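Local coordinates for CBS domain-containing predicted protein TM0935 (Thermotoga maritima, PDB 1O50) that is of unknown function but carries two CBS domains in tandem, a fold that in many relatives binds adenosine nucleotides and regulates partner proteins, at residues K25-E30 with R49-A54; V108-P113 with M129-E134. All blocks are in the same frame, centred on the assembly; numbering follows the deposited sequence. Where two conformers were deposited one is given.

Interactions 1 and 2 occupy comparable places in the two CBS domains of the chain: in each, a segment just ahead of a helix is tied to the strand that follows that helix. In interaction 1 (25-30 with 49-54) the tie is a short parallel ladder, in interaction 2 (108-113 with 129-134) a single backbone bridge. Their centres lie about 15 Å apart, and they meet through Tyr52, whose OH is 3.2 Å from Met129 O, a probable hydrogen bond, and is also hydrogen-bonded to Asp141. Side chains of the two sheets meet here, Tyr52 on Ile138 and Leu59 on Pro130 and Val132. Relatives often bind nucleotides in clefts between paired CBS domains.

Interaction 1: K25-E30 with R49-A54; sequences KPTVVE and RTVYVA
Strands 27-29 and 50-54 are the parallel arms of a beta-alpha-beta unit, joined through helix 35-44, and Val28 pairs with Tyr52 and Val29 with Val53. Three nearly straight backbone hydrogen bonds alternate along the ladder: Tyr52 N to Thr27 O (2.9 Å), Val29 N to Tyr52 O (2.8 Å) and Ala54 N to Val29 O (2.9 Å). Thr27, Val29, Val51 and Val53 project from one face of the sheet. Val29 and Val51 cross there at about a right angle, with Val29 CG2 3.8 Å from Val51 CG1. With chi1 at -60°, Val29 CG2 sits between its own backbone N and carbonyl carbon, from where it also meets Val53 CG2 at 3.8 Å. Helix 35-44 packs on this face, Ile38 and Ile42 against Val51 and Arg41 against Thr27 and Val29.

Val28 and Tyr52 point to the other face, where Pro26 CB meets the Tyr52 ring at its edge and in its plane, 3.7 Å from CE2. The Tyr52 hydroxyl is hydrogen-bonded to Asp141 of strand 138-143. Val28 CG2 lies loosely at the same ring's edge, while its CG1 touches Ala54 CB at 3.8 Å. At the far end the bent side chain of exposed Glu30 swings back toward the partner strand, and one water donates to both Glu30 OE2 and Ala54 O, the latter at 2.6 Å. Strand 58-64 runs antiparallel on the other side of 50-54, making that strand the middle one of three. A parallel pair linked by a helix that covers one face is the beta-alpha-beta crossover at the heart of the CBS domain.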
loop_
_atom_site.group_PDB
_atom_site.type_symbol
_atom_site.label_atom_id
_atom_site.label_comp_id
_atom_site.label_asym_id
_atom_site.label_seq_id
_atom_site.Cartn_x
_atom_site.Cartn_y
_atom_site.Cartn_z
ATOM N N LYS A 25 12.705 -7.977 3.387
ATOM C CA LYS A 25 12.601 -9.391 3.797
ATOM C C LYS A 25 11.177 -9.818 3.569
ATOM O O LYS A 25 10.281 -9.220 4.165
ATOM C CB LYS A 25 12.904 -9.592 5.291
ATOM C CG LYS A 25 14.051 -8.726 5.881
ATOM C CD LYS A 25 13.531 -7.487 6.702
ATOM C CE LYS A 25 12.997 -7.892 8.106
ATOM N NZ LYS A 25 11.605 -8.472 8.054
ATOM N N PRO A 26 10.937 -10.822 2.728
ATOM C CA PRO A 26 9.572 -11.291 2.495
ATOM C C PRO A 26 8.944 -11.817 3.791
ATOM O O PRO A 26 9.613 -12.452 4.589
ATOM C CB PRO A 26 9.726 -12.428 1.478
ATOM C CG PRO A 26 11.109 -12.353 0.979
ATOM C CD PRO A 26 11.931 -11.599 1.972
ATOM N N THR A 27 7.682 -11.499 3.992
ATOM C CA THR A 27 6.889 -12.028 5.091
ATOM C C THR A 27 6.102 -13.225 4.640
ATOM O O THR A 27 5.160 -13.085 3.874
ATOM C CB THR A 27 5.899 -10.987 5.576
ATOM O OG1 THR A 27 6.632 -9.923 6.186
ATOM C CG2 THR A 27 5.003 -11.556 6.687
ATOM N N VAL A 28 6.470 -14.374 5.180
ATOM C CA VAL A 28 5.962 -15.658 4.753
ATOM C C VAL A 28 5.323 -16.444 5.940
ATOM O O VAL A 28 5.994 -16.725 6.945
ATOM C CB VAL A 28 7.107 -16.559 4.200
ATOM C CG1 VAL A 28 6.529 -17.787 3.578
ATOM C CG2 VAL A 28 7.945 -15.832 3.179
ATOM N N VAL A 29 4.054 -16.838 5.744
ATOM C CA VAL A 29 3.253 -17.602 6.695
ATOM C C VAL A 29 2.882 -18.967 6.100
ATOM O O VAL A 29 3.163 -19.251 4.942
ATOM C CB VAL A 29 1.974 -16.827 7.111
ATOM C CG1 VAL A 29 2.350 -15.486 7.783
ATOM C CG2 VAL A 29 1.086 -16.559 5.960
ATOM N N GLU A 30 2.319 -19.813 6.953
ATOM C CA GLU A 30 1.803 -21.138 6.606
ATOM C C GLU A 30 0.294 -21.049 6.417
ATOM O O GLU A 30 -0.314 -20.089 6.832
ATOM C CB GLU A 30 2.101 -22.115 7.743
ATOM C CG GLU A 30 3.581 -22.432 7.972
ATOM C CD GLU A 30 4.199 -23.302 6.892
ATOM O OE1 GLU A 30 5.168 -22.836 6.240
ATOM O OE2 GLU A 30 3.732 -24.456 6.675
ATOM N N ARG A 49 3.690 -5.061 2.376
ATOM C CA ARG A 49 2.488 -4.714 1.617
ATOM C C ARG A 49 1.768 -5.943 1.098
ATOM O O ARG A 49 0.567 -5.872 0.747
ATOM C CB ARG A 49 2.815 -3.690 0.502
ATOM C CG ARG A 49 2.961 -2.247 1.043
ATOM C CD ARG A 49 3.807 -1.414 0.122
ATOM N NE ARG A 49 3.716 0.021 0.343
ATOM C CZ ARG A 49 4.479 0.730 1.135
ATOM N NH1 ARG A 49 5.401 0.154 1.906
ATOM N NH2 ARG A 49 4.315 2.047 1.157
ATOM N N THR A 50 2.482 -7.048 1.040
ATOM C CA THR A 50 1.921 -8.330 0.655
ATOM C C THR A 50 2.554 -9.434 1.535
ATOM O O THR A 50 3.799 -9.525 1.656
ATOM C CB THR A 50 2.148 -8.644 -0.848
ATOM O OG1 THR A 50 1.663 -7.575 -1.700
ATOM C CG2 THR A 50 1.293 -9.868 -1.265
ATOM N N VAL A 51 1.688 -10.242 2.169
ATOM C CA VAL A 51 2.074 -11.480 2.827
ATOM C C VAL A 51 1.996 -12.689 1.890
ATOM O O VAL A 51 1.042 -12.846 1.143
ATOM C CB VAL A 51 1.238 -11.695 4.121
ATOM C CG1 VAL A 51 1.597 -13.023 4.756
ATOM C CG2 VAL A 51 1.517 -10.534 5.120
ATOM N N TYR A 52 2.997 -13.539 1.963
ATOM C CA TYR A 52 3.038 -14.761 1.171
ATOM C C TYR A 52 2.737 -15.949 2.074
ATOM O O TYR A 52 3.017 -15.920 3.273
ATOM C CB TYR A 52 4.415 -14.951 0.499
ATOM C CG TYR A 52 4.915 -13.678 -0.170
ATOM C CD1 TYR A 52 4.100 -12.983 -1.067
ATOM C CD2 TYR A 52 6.187 -13.158 0.087
ATOM C CE1 TYR A 52 4.520 -11.822 -1.664
ATOM C CE2 TYR A 52 6.614 -11.968 -0.534
ATOM C CZ TYR A 52 5.769 -11.323 -1.402
ATOM O OH TYR A 52 6.162 -10.170 -2.025
ATOM N N VAL A 53 2.211 -16.997 1.450
ATOM C CA VAL A 53 1.855 -18.251 2.098
ATOM C C VAL A 53 2.585 -19.381 1.378
ATOM O O VAL A 53 2.468 -19.552 0.154
ATOM C CB VAL A 53 0.297 -18.485 2.049
ATOM C CG1 VAL A 53 -0.110 -19.715 2.883
ATOM C CG2 VAL A 53 -0.442 -17.262 2.510
ATOM N N ALA A 54 3.351 -20.144 2.145
ATOM C CA ALA A 54 4.110 -21.247 1.606
ATOM C C ALA A 54 3.684 -22.578 2.232
ATOM O O ALA A 54 3.041 -22.622 3.291
ATOM C CB ALA A 54 5.587 -21.013 1.818
HETATM O O HOH W 1 6.337 -9.465 2.361
HETATM O O HOH W 2 1.634 -24.248 4.716
#

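Interaction 2: V108-P113 with M129-E134; sequences VHMDTP and MPVVDE
His109 lays the edge of its imidazole against the end of strand 129-132: ND1 donates to Val132 O (3.0 Å, N-H...O angle 160°). The acceptor lies close to the ring plane, but ND1 itself stands well above the plane of the Val132 carbonyl. With chi1 at -56°, His109 CG lies beside the backbone N and the ring is carried back toward the strand, where His109 CE1 also rests 3.6 Å from Val132 CG2. Glu134 crosses the histidine at about a right angle, its carboxylate plane turned 73° from the ring and OE1 3.4 Å from His109 CE1. Val132 O has a second partner, a water that donates to it and accepts from Met110 N.

Next to this polar end the two backbones form a single bridge, in which Val108 N donates to Pro130 O and Val132 N to Val108 O (3.0 Å). Val108 CG1 lies 3.8 Å from Met129 CE, the two side chains crossing at about a right angle, while Val108 CG2 crosses Val131 obliquely and touches its CG2. The bend of Met110 at chi2 brings its CE to 3.6 Å from Val131 CG1. The backbone bond from Thr112 N to His109 O closes a type I turn, and Thr112 OG1 accepts from His109 N (2.9 Å).

The turn leads straight into helix 114-124, whose Ala117 and Leu120 pack on Val108, and Val15 of helix 15-18 reaches both Val108 and Val131. Strand 138-143 pairs with strand 128-132, and Leu59 of strand 58-64, from the other CBS domain, packs on Pro130 and Val132.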
loop_
_atom_site.group_PDB
_atom_site.type_symbol
_atom_site.label_atom_id
_atom_site.label_comp_id
_atom_site.label_asym_id
_atom_site.label_seq_id
_atom_site.Cartn_x
_atom_site.Cartn_y
_atom_site.Cartn_z
ATOM N N VAL A 108 7.097 -12.592 -9.986
ATOM C CA VAL A 108 8.040 -12.284 -11.051
ATOM C C VAL A 108 9.286 -13.191 -10.984
ATOM O O VAL A 108 9.447 -13.948 -10.056
ATOM C CB VAL A 108 8.399 -10.780 -11.077
ATOM C CG1 VAL A 108 7.149 -9.948 -11.419
ATOM C CG2 VAL A 108 9.009 -10.291 -9.775
ATOM N N HIS A 109 10.135 -13.118 -11.998
ATOM C CA HIS A 109 11.454 -13.751 -11.972
ATOM C C HIS A 109 12.522 -12.676 -12.088
ATOM O O HIS A 109 12.228 -11.558 -12.419
ATOM C CB HIS A 109 11.623 -14.722 -13.134
ATOM C CG HIS A 109 10.574 -15.784 -13.206
ATOM N ND1 HIS A 109 10.512 -16.834 -12.314
ATOM C CD2 HIS A 109 9.570 -15.987 -14.092
ATOM C CE1 HIS A 109 9.518 -17.636 -12.645
ATOM N NE2 HIS A 109 8.920 -17.135 -13.710
ATOM N N MET A 110 13.773 -13.047 -11.864
ATOM C CA MET A 110 14.914 -12.122 -11.969
ATOM C C MET A 110 15.040 -11.458 -13.354
ATOM O O MET A 110 15.389 -10.269 -13.465
ATOM C CB MET A 110 16.219 -12.852 -11.591
ATOM C CG MET A 110 16.367 -13.120 -10.096
ATOM S SD MET A 110 16.382 -11.610 -9.161
ATOM C CE MET A 110 16.161 -12.210 -7.435
ATOM N N ASP A 111 14.725 -12.219 -14.397
ATOM C CA ASP A 111 14.906 -11.771 -15.771
ATOM C C ASP A 111 13.647 -11.085 -16.304
ATOM O O ASP A 111 13.637 -10.588 -17.414
ATOM C CB ASP A 111 15.442 -12.924 -16.654
ATOM C CG ASP A 111 16.903 -13.319 -16.289
ATOM O OD1 ASP A 111 17.314 -14.496 -16.521
ATOM O OD2 ASP A 111 17.713 -12.513 -15.759
ATOM N N THR A 112 12.603 -11.003 -15.488
ATOM C CA THR A 112 11.374 -10.318 -15.888
ATOM C C THR A 112 11.625 -8.832 -16.149
ATOM O O THR A 112 12.251 -8.160 -15.311
ATOM C CB THR A 112 10.316 -10.462 -14.772
ATOM O OG1 THR A 112 10.040 -11.850 -14.565
ATOM C CG2 THR A 112 8.991 -9.871 -15.175
ATOM N N PRO A 113 11.151 -8.308 -17.289
ATOM C CA PRO A 113 11.170 -6.862 -17.542
ATOM C C PRO A 113 10.536 -6.058 -16.419
ATOM O O PRO A 113 9.440 -6.400 -15.977
ATOM C CB PRO A 113 10.334 -6.729 -18.819
ATOM C CG PRO A 113 10.609 -7.965 -19.529
ATOM C CD PRO A 113 10.607 -9.026 -18.455
ATOM N N MET A 129 5.591 -8.095 -4.504
ATOM C CA MET A 129 5.502 -9.353 -5.197
ATOM C C MET A 129 6.742 -10.091 -4.872
ATOM O O MET A 129 7.790 -9.478 -4.733
ATOM C CB MET A 129 5.502 -9.151 -6.708
ATOM C CG MET A 129 4.187 -8.928 -7.284
ATOM S SD MET A 129 4.151 -8.820 -9.087
ATOM C CE MET A 129 5.164 -7.492 -9.268
ATOM N N PRO A 130 6.669 -11.428 -4.834
ATOM C CA PRO A 130 7.856 -12.231 -4.590
ATOM C C PRO A 130 8.551 -12.493 -5.906
ATOM O O PRO A 130 7.911 -12.474 -6.948
ATOM C CB PRO A 130 7.265 -13.520 -4.020
ATOM C CG PRO A 130 5.990 -13.671 -4.738
ATOM C CD PRO A 130 5.481 -12.285 -5.016
ATOM N N VAL A 131 9.860 -12.725 -5.845
ATOM C CA VAL A 131 10.638 -13.143 -6.994
ATOM C C VAL A 131 10.932 -14.616 -6.772
ATOM O O VAL A 131 11.438 -15.003 -5.728
ATOM C CB VAL A 131 11.947 -12.325 -7.120
ATOM C CG1 VAL A 131 12.700 -12.704 -8.360
ATOM C CG2 VAL A 131 11.624 -10.800 -7.074
ATOM N N VAL A 132 10.582 -15.441 -7.745
ATOM C CA VAL A 132 10.643 -16.873 -7.565
ATOM C C VAL A 132 11.589 -17.473 -8.589
ATOM O O VAL A 132 11.837 -16.887 -9.644
ATOM C CB VAL A 132 9.236 -17.559 -7.666
ATOM C CG1 VAL A 132 8.250 -16.943 -6.680
ATOM C CG2 VAL A 132 8.665 -17.521 -9.100
ATOM N N ASP A 133 12.111 -18.647 -8.261
ATOM C CA ASP A 133 12.940 -19.389 -9.185
ATOM C C ASP A 133 12.010 -20.294 -9.970
ATOM O O ASP A 133 10.804 -20.056 -9.999
ATOM C CB ASP A 133 14.067 -20.133 -8.453
ATOM C CG ASP A 133 13.570 -21.197 -7.469
ATOM O OD1 ASP A 133 12.372 -21.562 -7.471
ATOM O OD2 ASP A 133 14.353 -21.732 -6.652
ATOM N N GLU A 134 12.544 -21.323 -10.611
ATOM C CA GLU A 134 11.741 -22.097 -11.543
ATOM C C GLU A 134 11.021 -23.258 -10.892
ATOM O O GLU A 134 10.354 -24.022 -11.581
ATOM C CB GLU A 134 12.600 -22.625 -12.695
ATOM C CG GLU A 134 11.882 -22.504 -14.031
ATOM C CD GLU A 134 11.887 -21.076 -14.566
ATOM O OE1 GLU A 134 10.966 -20.289 -14.248
ATOM O OE2 GLU A 134 12.831 -20.746 -15.311
HETATM O O HOH W 3 14.259 -15.822 -10.668
#